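Local atomic coordinates of metallo-carboxypeptidase (Pseudomonas aeruginosa, PDB entry 4A39), a protein that probably acts as a zinc-dependent carboxypeptidase of the M14 family, removing C-terminal residues from peptide or protein substrates in the cytosol. Residues 84-98 with 111-125. Numbering follows the deposited sequence.
Sequences YQAVASYDGERWFRV and LEPEESEVRFAYFEP
Val87 and Ser89 of strand 87-89 pair antiparallel with Ala121 and Arg119 of strand 118-121, neighbouring inner strands of the β-sheet in the N-terminal domain that cytosolic carboxypeptidases carry beside the catalytic domain. The strand axes approach to 4.6 Å, and each hydrogen-bonded pair makes two backbone bonds, the shortest from Arg119 N to Ser89 O at 2.8 Å. Between them sits the non-hydrogen-bonded pair Ala88-Phe120, where Ala88 CB meets Phe120 CD1 at 3.6 Å; the rings of Phe67 and Phe109 pack on that of Phe120. On the face of Val87 and Ala121, the Trp95 indole is sandwiched: Ser89 CB lies over one side, while Glu124 CG covers the five-membered ring and Pro125 CD the six-membered ring of the other, both as CH-pi contacts. The extended Glu124 side chain sets its carboxylate near Trp95 CD1, its plane turned 34° from the indole; OE2 accepts from a water that also donates to Gly92 O, and OE1 from Gly366 N. Towards the catalytic domain, Tyr122 turns its edge to the face of Tyr84, planes at 60°, and Phe351 stacks on Tyr122. Tyr84 OH also donates to Tyr122 O at 2.7 Å, from above the carbonyl plane. With CG anti to the carbonyl carbon (chi1 -66°), the Tyr90 ring reaches the 112-117 loop, Glu117 O at its edge, and its OH accepts from Glu114 N at 2.9 Å.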
loop_
_atom_site.group_PDB
_atom_site.type_symbol
_atom_site.label_atom_id
_atom_site.label_comp_id
_atom_site.label_asym_id
_atom_site.label_seq_id
_atom_site.Cartn_x
_atom_site.Cartn_y
_atom_site.Cartn_z
ATOM N N TYR A 84 2.255 0.387 18.260
ATOM C CA TYR A 84 2.356 1.314 17.139
ATOM C C TYR A 84 2.854 2.689 17.575
ATOM O O TYR A 84 2.380 3.249 18.564
ATOM C CB TYR A 84 1.000 1.481 16.447
ATOM C CG TYR A 84 1.009 2.596 15.426
ATOM C CD1 TYR A 84 1.585 2.414 14.170
ATOM C CD2 TYR A 84 0.538 3.865 15.757
ATOM C CE1 TYR A 84 1.704 3.480 13.268
ATOM C CE2 TYR A 84 0.650 4.932 14.870
ATOM C CZ TYR A 84 1.238 4.735 13.633
ATOM O OH TYR A 84 1.377 5.803 12.781
ATOM N N GLN A 85 3.807 3.225 16.819
ATOM C CA GLN A 85 4.367 4.543 17.090
ATOM C C GLN A 85 4.001 5.460 15.925
ATOM O O GLN A 85 4.278 5.136 14.771
ATOM C CB GLN A 85 5.894 4.466 17.209
ATOM C CG GLN A 85 6.413 3.477 18.251
ATOM C CD GLN A 85 5.904 3.765 19.651
ATOM O OE1 GLN A 85 4.993 3.096 20.148
ATOM N NE2 GLN A 85 6.484 4.768 20.291
ATOM N N ALA A 86 3.373 6.594 16.231
ATOM C CA ALA A 86 2.969 7.559 15.209
ATOM C C ALA A 86 4.171 8.144 14.474
ATOM O O ALA A 86 5.269 8.206 15.022
ATOM C CB ALA A 86 2.166 8.685 15.847
ATOM N N VAL A 87 3.949 8.580 13.236
ATOM C CA VAL A 87 5.012 9.161 12.428
ATOM C C VAL A 87 4.806 10.672 12.337
ATOM O O VAL A 87 3.672 11.155 12.310
ATOM C CB VAL A 87 5.014 8.562 11.002
ATOM C CG1 VAL A 87 6.373 8.748 10.364
ATOM C CG2 VAL A 87 4.640 7.087 11.055
ATOM N N ALA A 88 5.907 11.414 12.289
ATOM C CA ALA A 88 5.843 12.869 12.216
ATOM C C ALA A 88 6.907 13.414 11.274
ATOM O O ALA A 88 7.843 12.708 10.905
ATOM C CB ALA A 88 6.029 13.465 13.604
ATOM N N SER A 89 6.753 14.677 10.883
ATOM C CA SER A 89 7.712 15.325 9.999
ATOM C C SER A 89 7.593 16.840 10.066
ATOM O O SER A 89 6.490 17.380 10.095
ATOM C CB SER A 89 7.497 14.878 8.555
ATOM O OG SER A 89 8.371 15.578 7.687
ATOM N N TYR A 90 8.732 17.524 10.087
ATOM C CA TYR A 90 8.726 18.981 10.128
ATOM C C TYR A 90 8.604 19.547 8.719
ATOM O O TYR A 90 7.991 20.598 8.521
ATOM C CB TYR A 90 10.022 19.521 10.744
ATOM C CG TYR A 90 10.224 19.206 12.203
ATOM C CD1 TYR A 90 9.345 19.688 13.171
ATOM C CD2 TYR A 90 11.306 18.427 12.620
ATOM C CE1 TYR A 90 9.540 19.402 14.524
ATOM C CE2 TYR A 90 11.508 18.135 13.965
ATOM C CZ TYR A 90 10.624 18.625 14.911
ATOM O OH TYR A 90 10.824 18.342 16.247
ATOM N N ASP A 91 9.178 18.840 7.745
ATOM C CA ASP A 91 9.184 19.312 6.363
ATOM C C ASP A 91 8.373 18.536 5.334
ATOM O O ASP A 91 8.146 19.030 4.229
ATOM C CB ASP A 91 10.632 19.417 5.860
ATOM C CG ASP A 91 11.405 18.117 6.008
ATOM O OD1 ASP A 91 10.775 17.058 6.201
ATOM O OD2 ASP A 91 12.651 18.152 5.918
ATOM N N GLY A 92 7.944 17.330 5.682
ATOM C CA GLY A 92 7.183 16.533 4.740
ATOM C C GLY A 92 8.090 15.646 3.906
ATOM O O GLY A 92 7.619 14.929 3.020
ATOM N N GLU A 93 9.391 15.697 4.181
ATOM C CA GLU A 93 10.371 14.882 3.461
ATOM C C GLU A 93 11.023 13.860 4.382
ATOM O O GLU A 93 11.173 12.693 4.017
ATOM C CB GLU A 93 11.459 15.755 2.835
ATOM C CG GLU A 93 11.024 16.501 1.588
ATOM C CD GLU A 93 12.206 17.040 0.803
ATOM O OE1 GLU A 93 13.083 16.231 0.426
ATOM O OE2 GLU A 93 12.260 18.265 0.557
ATOM N N ARG A 94 11.419 14.310 5.571
ATOM C CA ARG A 94 12.041 13.445 6.570
ATOM C C ARG A 94 10.982 13.070 7.606
ATOM O O ARG A 94 10.495 13.930 8.336
ATOM C CB ARG A 94 13.189 14.171 7.280
ATOM C CG ARG A 94 14.314 14.633 6.374
ATOM C CD ARG A 94 15.311 15.499 7.141
ATOM N NE ARG A 94 16.094 14.738 8.112
ATOM C CZ ARG A 94 16.942 15.285 8.981
ATOM N NH1 ARG A 94 17.115 16.600 9.002
ATOM N NH2 ARG A 94 17.617 14.518 9.829
ATOM N N TRP A 95 10.624 11.792 7.659
ATOM C CA TRP A 95 9.628 11.323 8.615
ATOM C C TRP A 95 10.263 10.502 9.736
ATOM O O TRP A 95 11.143 9.668 9.497
ATOM C CB TRP A 95 8.547 10.509 7.893
ATOM C CG TRP A 95 7.692 11.356 6.995
ATOM C CD1 TRP A 95 8.007 11.810 5.745
ATOM C CD2 TRP A 95 6.406 11.904 7.309
ATOM N NE1 TRP A 95 6.997 12.611 5.262
ATOM C CE2 TRP A 95 6.002 12.686 6.202
ATOM C CE3 TRP A 95 5.555 11.813 8.419
ATOM C CZ2 TRP A 95 4.782 13.374 6.173
ATOM C CZ3 TRP A 95 4.337 12.499 8.391
ATOM C CH2 TRP A 95 3.967 13.270 7.271
ATOM N N PHE A 96 9.820 10.754 10.964
ATOM C CA PHE A 96 10.352 10.064 12.135
ATOM C C PHE A 96 9.259 9.597 13.093
ATOM O O PHE A 96 8.195 10.205 13.183
ATOM C CB PHE A 96 11.317 10.982 12.891
ATOM C CG PHE A 96 10.734 12.328 13.241
ATOM C CD1 PHE A 96 10.799 13.391 12.342
ATOM C CD2 PHE A 96 10.134 12.535 14.478
ATOM C CE1 PHE A 96 10.275 14.645 12.676
ATOM C CE2 PHE A 96 9.608 13.778 14.821
ATOM C CZ PHE A 96 9.679 14.836 13.920
ATOM N N ARG A 97 9.534 8.512 13.809
ATOM C CA ARG A 97 8.577 7.964 14.766
ATOM C C ARG A 97 8.676 8.710 16.097
ATOM O O ARG A 97 9.752 9.186 16.473
ATOM C CB ARG A 97 8.859 6.472 14.990
ATOM C CG ARG A 97 8.720 5.600 13.740
ATOM C CD ARG A 97 7.259 5.296 13.409
ATOM N NE ARG A 97 7.149 4.580 12.136
ATOM C CZ ARG A 97 6.133 3.784 11.808
ATOM N NH1 ARG A 97 5.132 3.592 12.657
ATOM N NH2 ARG A 97 6.118 3.178 10.627
ATOM N N VAL A 98 7.551 8.814 16.798
ATOM C CA VAL A 98 7.506 9.490 18.092
ATOM C C VAL A 98 6.928 8.561 19.157
ATOM O O VAL A 98 6.126 7.679 18.858
ATOM C CB VAL A 98 6.648 10.777 18.027
ATOM C CG1 VAL A 98 7.315 11.802 17.117
ATOM C CG2 VAL A 98 5.245 10.447 17.523
ATOM N N LEU A 111 5.694 14.897 21.666
ATOM C CA LEU A 111 6.801 15.508 20.946
ATOM C C LEU A 111 7.081 16.909 21.455
ATOM O O LEU A 111 6.158 17.679 21.721
ATOM C CB LEU A 111 6.488 15.599 19.447
ATOM C CG LEU A 111 7.524 16.346 18.593
ATOM C CD1 LEU A 111 8.810 15.528 18.507
ATOM C CD2 LEU A 111 6.963 16.590 17.200
ATOM N N GLU A 112 8.360 17.232 21.623
ATOM C CA GLU A 112 8.756 18.583 22.000
ATOM C C GLU A 112 9.336 19.048 20.666
ATOM O O GLU A 112 10.510 18.805 20.371
ATOM C CB GLU A 112 9.842 18.580 23.074
ATOM C CG GLU A 112 10.196 19.980 23.550
ATOM C CD GLU A 112 11.336 20.000 24.544
ATOM O OE1 GLU A 112 11.310 19.196 25.495
ATOM O OE2 GLU A 112 12.254 20.830 24.375
ATOM N N PRO A 113 8.509 19.702 19.830
ATOM C CA PRO A 113 8.929 20.189 18.511
ATOM C C PRO A 113 10.100 21.175 18.498
ATOM O O PRO A 113 10.165 22.093 19.301
ATOM C CB PRO A 113 7.643 20.793 17.948
ATOM C CG PRO A 113 6.973 21.338 19.167
ATOM C CD PRO A 113 7.174 20.225 20.182
ATOM N N GLU A 114 11.028 20.951 17.572
ATOM C CA GLU A 114 12.194 21.823 17.426
ATOM C C GLU A 114 11.865 23.020 16.530
ATOM O O GLU A 114 12.613 23.997 16.477
ATOM C CB GLU A 114 13.375 21.030 16.857
ATOM C CG GLU A 114 13.968 20.020 17.831
ATOM C CD GLU A 114 14.485 20.680 19.103
ATOM O OE1 GLU A 114 15.121 21.755 19.008
ATOM O OE2 GLU A 114 14.268 20.126 20.201
ATOM N N GLU A 115 10.727 22.929 15.844
ATOM C CA GLU A 115 10.244 23.972 14.940
ATOM C C GLU A 115 8.794 24.237 15.297
ATOM O O GLU A 115 8.177 23.443 16.004
ATOM C CB GLU A 115 10.377 23.515 13.472
ATOM C CG GLU A 115 11.820 23.241 13.067
ATOM C CD GLU A 115 11.997 22.841 11.614
ATOM O OE1 GLU A 115 10.993 22.594 10.922
ATOM O OE2 GLU A 115 13.162 22.760 11.169
ATOM N N SER A 116 8.247 25.359 14.826
ATOM C CA SER A 116 6.874 25.761 15.135
ATOM C C SER A 116 5.764 24.980 14.416
ATOM O O SER A 116 4.596 25.070 14.779
ATOM C CB SER A 116 6.683 27.258 14.899
ATOM O OG SER A 116 6.763 27.544 13.519
ATOM N N GLU A 117 6.130 24.208 13.394
ATOM C CA GLU A 117 5.115 23.425 12.708
ATOM C C GLU A 117 5.573 21.999 12.440
ATOM O O GLU A 117 6.750 21.747 12.164
ATOM C CB GLU A 117 4.678 24.112 11.414
ATOM C CG GLU A 117 5.668 24.095 10.269
ATOM C CD GLU A 117 5.042 24.624 8.984
ATOM O OE1 GLU A 117 4.484 25.744 9.010
ATOM O OE2 GLU A 117 5.102 23.919 7.954
ATOM N N VAL A 118 4.635 21.062 12.531
ATOM C CA VAL A 118 4.940 19.661 12.300
ATOM C C VAL A 118 3.698 18.930 11.801
ATOM O O VAL A 118 2.571 19.361 12.051
ATOM C CB VAL A 118 5.431 18.992 13.612
ATOM C CG1 VAL A 118 4.268 18.820 14.582
ATOM C CG2 VAL A 118 6.091 17.670 13.303
ATOM N N ARG A 119 3.905 17.837 11.074
ATOM C CA ARG A 119 2.802 17.034 10.566
ATOM C C ARG A 119 2.876 15.639 11.188
ATOM O O ARG A 119 3.966 15.149 11.477
ATOM C CB ARG A 119 2.877 16.887 9.037
ATOM C CG ARG A 119 2.847 18.185 8.240
ATOM C CD ARG A 119 4.232 18.585 7.726
ATOM N NE ARG A 119 4.163 19.832 6.971
ATOM C CZ ARG A 119 3.699 19.932 5.732
ATOM N NH1 ARG A 119 3.272 18.853 5.088
ATOM N NH2 ARG A 119 3.631 21.122 5.149
ATOM N N PHE A 120 1.718 15.024 11.416
ATOM C CA PHE A 120 1.649 13.665 11.947
ATOM C C PHE A 120 0.791 12.845 10.996
ATOM O O PHE A 120 -0.170 13.362 10.414
ATOM C CB PHE A 120 1.006 13.618 13.342
ATOM C CG PHE A 120 1.838 14.237 14.423
ATOM C CD1 PHE A 120 2.769 13.472 15.116
ATOM C CD2 PHE A 120 1.678 15.575 14.767
ATOM C CE1 PHE A 120 3.526 14.025 16.137
ATOM C CE2 PHE A 120 2.429 16.139 15.790
ATOM C CZ PHE A 120 3.355 15.361 16.477
ATOM N N ALA A 121 1.145 11.576 10.825
ATOM C CA ALA A 121 0.379 10.693 9.953
ATOM C C ALA A 121 0.513 9.249 10.411
ATOM O O ALA A 121 1.420 8.914 11.174
ATOM C CB ALA A 121 0.842 10.832 8.506
ATOM N N TYR A 122 -0.391 8.396 9.942
ATOM C CA TYR A 122 -0.378 6.986 10.319
ATOM C C TYR A 122 0.777 6.274 9.613
ATOM O O TYR A 122 1.300 5.268 10.105
ATOM C CB TYR A 122 -1.731 6.353 9.975
ATOM C CG TYR A 122 -1.950 4.952 10.509
ATOM C CD1 TYR A 122 -1.442 4.562 11.756
ATOM C CD2 TYR A 122 -2.697 4.024 9.785
ATOM C CE1 TYR A 122 -1.673 3.283 12.262
ATOM C CE2 TYR A 122 -2.933 2.745 10.281
ATOM C CZ TYR A 122 -2.419 2.379 11.517
ATOM O OH TYR A 122 -2.649 1.108 12.005
ATOM N N PHE A 123 1.158 6.801 8.454
ATOM C CA PHE A 123 2.290 6.289 7.679
ATOM C C PHE A 123 2.741 7.420 6.759
ATOM O O PHE A 123 1.964 8.331 6.475
ATOM C CB PHE A 123 1.905 5.071 6.827
ATOM C CG PHE A 123 3.096 4.307 6.300
ATOM C CD1 PHE A 123 3.751 3.378 7.105
ATOM C CD2 PHE A 123 3.589 4.550 5.020
ATOM C CE1 PHE A 123 4.880 2.706 6.639
ATOM C CE2 PHE A 123 4.720 3.881 4.546
ATOM C CZ PHE A 123 5.364 2.959 5.359
ATOM N N GLU A 124 3.989 7.371 6.298
ATOM C CA GLU A 124 4.508 8.396 5.388
ATOM C C GLU A 124 3.544 8.471 4.195
ATOM O O GLU A 124 3.466 7.540 3.401
ATOM C CB GLU A 124 5.916 8.003 4.927
ATOM C CG GLU A 124 6.626 9.063 4.104
ATOM C CD GLU A 124 8.101 8.765 3.895
ATOM O OE1 GLU A 124 8.590 7.715 4.371
ATOM O OE2 GLU A 124 8.775 9.591 3.249
ATOM N N PRO A 125 2.813 9.592 4.048
ATOM C CA PRO A 125 1.842 9.780 2.960
ATOM C C PRO A 125 2.364 9.846 1.531
ATOM O O PRO A 125 3.469 10.330 1.278
ATOM C CB PRO A 125 1.131 11.084 3.339
ATOM C CG PRO A 125 1.398 11.239 4.810
ATOM C CD PRO A 125 2.817 10.768 4.935
HETATM O O HOH W 1 7.729 11.899 2.169
HETATM O O HOH W 2 10.995 9.834 5.557
#